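Local coordinates for protein aeromonas extracellular serine protease (Aeromonas sobria, PDB 3WQB) that cleaves peptide bonds after paired basic residues, one of them lysine, as a calcium-binding serine protease of the furin type and probable virulence factor, at residues A75-G80 and Y160-S165; V379-T384 and S505-L510. The protein carries 1 engineered substitution. All coordinates share one frame; numbering follows the deposited sequence.

Interaction 1: A75-G80 and Y160-S165; sequences AVVDDG and YALGDS
Asp-78 OD1, one residue beyond the Val-77 that packs on Ala-161, is held by two hydrogen bonds: from the backbone N of Asp-79, 2.7 Å from OD1 on its anti side with an N-H...O angle of 147°, and with ND1 of His-115, its partner in the predicted charge relay. Asp-79 bonds the backbone N of His-115 through OD2 and that of Gly-116 through OD1. On the strand side, Val-77 meets the helix with both methyls. Its CG1 lies anti to the backbone N (chi1 -176°), which places CG2 beside that N, and the two straddle Ala-161 CB, 4.0 Å from CG1 and 3.9 Å from CG2. CG2 also reaches Leu-162 CD2 at 3.9 Å, the two side chains crossing nearly at right angles. This is subtilase topology: helix 155-164, within the connection from strand 140-144 to 173-179, passes over strand 73-77, which lies between those two in the parallel sheet; the axes of residues 75-77 and 160-164 come within 8.7 Å. Ala-161 O, buried 3.7 Å from Val-77 CG2, has no polar partner in the model. By contrast, Tyr-160 O receives Ser-165 OG at 2.8 Å, in the carbonyl plane on a lone pair, and is also bonded by Ser-168 OG.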
# COMPACT_ATOMS: atom_id res chain seq x y z
N ALA A 75 7.11 10.20 -9.63
CA ALA A 75 6.85 9.08 -10.55
C ALA A 75 5.50 8.45 -10.23
O ALA A 75 5.24 8.08 -9.08
CB ALA A 75 7.94 8.03 -10.44
N VAL A 76 4.66 8.30 -11.25
CA VAL A 76 3.39 7.62 -11.11
C VAL A 76 3.51 6.25 -11.75
O VAL A 76 3.55 6.12 -12.98
CB VAL A 76 2.25 8.45 -11.72
CG1 VAL A 76 0.93 7.72 -11.64
CG2 VAL A 76 2.14 9.79 -10.98
N VAL A 77 3.64 5.23 -10.90
CA VAL A 77 3.81 3.85 -11.34
C VAL A 77 2.42 3.23 -11.30
O VAL A 77 1.88 2.93 -10.24
CB VAL A 77 4.83 3.12 -10.45
CG1 VAL A 77 5.09 1.70 -10.96
CG2 VAL A 77 6.15 3.91 -10.38
N ASP A 78 1.80 3.09 -12.46
CA ASP A 78 0.36 2.83 -12.49
C ASP A 78 -0.04 2.21 -13.84
O ASP A 78 0.77 1.53 -14.45
CB ASP A 78 -0.39 4.14 -12.19
CG ASP A 78 -1.72 3.91 -11.49
OD1 ASP A 78 -2.66 3.44 -12.15
OD2 ASP A 78 -1.82 4.23 -10.28
N ASP A 79 -1.28 2.42 -14.28
CA ASP A 79 -1.76 1.77 -15.51
C ASP A 79 -1.44 2.55 -16.78
O ASP A 79 -1.71 2.07 -17.88
CB ASP A 79 -3.26 1.46 -15.40
CG ASP A 79 -4.14 2.70 -15.48
OD1 ASP A 79 -3.61 3.84 -15.59
OD2 ASP A 79 -5.38 2.55 -15.46
N GLY A 80 -0.85 3.73 -16.63
CA GLY A 80 -0.71 4.64 -17.76
C GLY A 80 -0.77 6.09 -17.31
O GLY A 80 -1.02 6.39 -16.15
N TYR A 160 12.88 -0.38 -13.43
CA TYR A 160 12.95 0.79 -14.28
C TYR A 160 12.13 1.95 -13.73
O TYR A 160 12.55 3.12 -13.77
CB TYR A 160 12.51 0.45 -15.72
CG TYR A 160 12.96 1.51 -16.71
CD1 TYR A 160 12.20 2.67 -16.92
CD2 TYR A 160 14.16 1.37 -17.41
CE1 TYR A 160 12.63 3.66 -17.80
CE2 TYR A 160 14.58 2.34 -18.28
CZ TYR A 160 13.82 3.49 -18.48
OH TYR A 160 14.25 4.46 -19.34
N ALA A 161 10.95 1.63 -13.21
CA ALA A 161 9.97 2.63 -12.76
C ALA A 161 10.23 3.14 -11.35
O ALA A 161 9.82 4.26 -11.02
CB ALA A 161 8.58 2.04 -12.83
N LEU A 162 10.86 2.32 -10.52
CA LEU A 162 10.89 2.58 -9.08
C LEU A 162 12.26 3.08 -8.59
O LEU A 162 12.57 3.00 -7.40
CB LEU A 162 10.41 1.34 -8.31
CG LEU A 162 8.89 1.10 -8.38
CD1 LEU A 162 8.55 -0.32 -7.99
CD2 LEU A 162 8.13 2.12 -7.51
N GLY A 163 13.08 3.58 -9.51
CA GLY A 163 14.29 4.30 -9.14
C GLY A 163 15.60 3.71 -9.58
O GLY A 163 16.64 4.30 -9.32
N ASP A 164 15.58 2.56 -10.24
CA ASP A 164 16.81 1.89 -10.64
C ASP A 164 17.38 2.43 -11.95
O ASP A 164 18.59 2.32 -12.19
CB ASP A 164 16.60 0.37 -10.75
CG ASP A 164 17.87 -0.37 -11.10
OD1 ASP A 164 18.78 -0.42 -10.25
OD2 ASP A 164 17.94 -0.94 -12.21
N SER A 165 16.54 3.03 -12.79
CA SER A 165 16.98 3.52 -14.10
C SER A 165 17.44 4.97 -14.05
O SER A 165 17.11 5.71 -13.13
CB SER A 165 15.84 3.38 -15.11
OG SER A 165 14.80 4.29 -14.85

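Interaction 2: V379-T384 and S505-L510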
# COMPACT_ATOMS: atom_id res chain seq x y z
N VAL A 379 -13.05 -2.75 17.97
CA VAL A 379 -13.91 -3.85 17.55
C VAL A 379 -13.55 -5.09 18.35
O VAL A 379 -12.41 -5.54 18.34
CB VAL A 379 -13.77 -4.13 16.04
CG1 VAL A 379 -14.70 -5.27 15.64
CG2 VAL A 379 -14.07 -2.87 15.23
N MET A 380 -14.54 -5.63 19.06
CA MET A 380 -14.33 -6.75 19.96
C MET A 380 -14.71 -8.07 19.31
O MET A 380 -15.56 -8.12 18.42
CB MET A 380 -15.14 -6.55 21.24
CG MET A 380 -14.93 -5.21 21.92
SD MET A 380 -13.21 -4.86 22.34
CE MET A 380 -12.99 -6.00 23.71
N VAL A 381 -14.05 -9.13 19.76
CA VAL A 381 -14.34 -10.49 19.31
C VAL A 381 -14.73 -11.30 20.53
O VAL A 381 -14.01 -11.31 21.53
CB VAL A 381 -13.10 -11.13 18.65
CG1 VAL A 381 -13.36 -12.60 18.30
CG2 VAL A 381 -12.68 -10.35 17.40
N SER A 382 -15.88 -11.95 20.44
CA SER A 382 -16.43 -12.76 21.52
C SER A 382 -16.30 -14.25 21.19
O SER A 382 -16.59 -14.68 20.07
CB SER A 382 -17.90 -12.42 21.72
OG SER A 382 -18.47 -13.21 22.75
N TYR A 383 -15.86 -15.03 22.18
CA TYR A 383 -15.85 -16.48 22.07
C TYR A 383 -15.84 -17.12 23.44
O TYR A 383 -15.62 -16.46 24.44
CB TYR A 383 -14.65 -16.97 21.25
CG TYR A 383 -13.28 -16.78 21.87
CD1 TYR A 383 -12.58 -15.58 21.72
CD2 TYR A 383 -12.66 -17.81 22.59
CE1 TYR A 383 -11.32 -15.41 22.27
CE2 TYR A 383 -11.39 -17.65 23.14
CZ TYR A 383 -10.72 -16.44 22.97
OH TYR A 383 -9.45 -16.28 23.50
N THR A 384 -16.09 -18.43 23.46
CA THR A 384 -16.05 -19.20 24.69
C THR A 384 -14.88 -20.18 24.59
O THR A 384 -14.77 -20.93 23.61
CB THR A 384 -17.39 -19.96 24.89
OG1 THR A 384 -18.47 -19.02 24.88
CG2 THR A 384 -17.41 -20.74 26.20
N SER A 505 -5.23 -8.61 12.69
CA SER A 505 -6.57 -8.77 13.21
C SER A 505 -7.16 -10.06 12.64
O SER A 505 -6.85 -10.45 11.52
CB SER A 505 -7.40 -7.54 12.83
OG SER A 505 -7.30 -7.25 11.44
N PRO A 506 -8.02 -10.74 13.42
CA PRO A 506 -8.59 -12.00 12.96
C PRO A 506 -9.70 -11.82 11.92
O PRO A 506 -10.18 -10.70 11.70
CB PRO A 506 -9.13 -12.63 14.25
CG PRO A 506 -9.45 -11.46 15.12
CD PRO A 506 -8.42 -10.41 14.81
N PHE A 507 -10.09 -12.92 11.29
CA PHE A 507 -11.20 -12.95 10.32
C PHE A 507 -10.84 -12.16 9.07
O PHE A 507 -11.68 -11.62 8.36
CB PHE A 507 -12.54 -12.48 10.94
CG PHE A 507 -12.82 -13.10 12.29
CD1 PHE A 507 -12.47 -14.42 12.56
CD2 PHE A 507 -13.43 -12.35 13.29
CE1 PHE A 507 -12.72 -14.98 13.82
CE2 PHE A 507 -13.69 -12.91 14.54
CZ PHE A 507 -13.33 -14.22 14.80
N ASN A 508 -9.54 -12.14 8.81
CA ASN A 508 -8.99 -11.58 7.59
C ASN A 508 -9.17 -12.52 6.41
O ASN A 508 -9.84 -13.56 6.52
CB ASN A 508 -7.52 -11.27 7.82
CG ASN A 508 -6.77 -12.48 8.29
OD1 ASN A 508 -6.59 -13.45 7.54
ND2 ASN A 508 -6.34 -12.46 9.56
N SER A 509 -8.59 -12.14 5.27
CA SER A 509 -8.81 -12.84 4.01
C SER A 509 -7.91 -14.05 3.76
O SER A 509 -7.91 -14.58 2.65
CB SER A 509 -8.73 -11.85 2.84
OG SER A 509 -7.39 -11.43 2.63
N LEU A 510 -7.15 -14.48 4.77
CA LEU A 510 -6.30 -15.67 4.61
C LEU A 510 -7.11 -16.97 4.65
O LEU A 510 -6.83 -17.87 5.44
CB LEU A 510 -5.17 -15.70 5.64
CG LEU A 510 -4.16 -14.55 5.55
CD1 LEU A 510 -3.15 -14.65 6.68
CD2 LEU A 510 -3.47 -14.55 4.19
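The seam between the subtilisin-like domain and the P-domain is bridged here by Val-381, from the hairpin strand 379-384, which packs on Pro-506 and Phe-507 in the loop between strand 500-502 and helix 512-520. The contact is apolar and small, 102 Å² over both sides, yet all three residues are buried. Val-381 and Phe-507 approach from opposite directions: Val-381 CG1 comes to 3.8 Å from Phe-507 CE2 and 3.9 Å from its CZ, so the CE2-CZ end of the ring takes the contact, obliquely. With CG1 anti to the backbone N (chi1 175°), the other methyl, CG2, sits between the two residues, 4.0 Å from Phe-507 CE2 and 4.1 Å from Pro-506 CG. The ring is backed from within its own loop, since Pro-506 CB sits 4.1 Å above its plane, over the centre. Two bonds of Asn-508 brace the turn that carries this pair. Its ND2 reaches Ser-505 O at 2.9 Å, almost straight at 166° and within the amide plane, while its OD1 accepts the backbone N of Leu-510 at 3.0 Å. Further support comes from Arg-232, which bonds the carbonyl oxygens of Phe-507 and Asn-508. The Phe-507 side chain is also about 4 Å from that of Ala-555, a ligand of the third calcium. The Asn-508 to Leu-510 closure is an Asx turn, set in a P-domain loop beside a calcium site.

Interactions 1 and 2 lie on opposite sides of the centre of the chain, their own centres 37 Å apart and their nearest atoms about 21 Å apart, so neither touches the other. Interaction 1 belongs to the catalytic core: the Val-77 side chain is about 10 Å from that of His-115 and about 11 Å from that of Ala-336, the engineered residue at the predicted nucleophile position. Interaction 2 belongs to the domain interface, with the side chain of Phe-507 about 8 Å from a bound calcium ion. One is sheet-to-helix packing within the subtilisin fold; the other joins that fold to the P-domain.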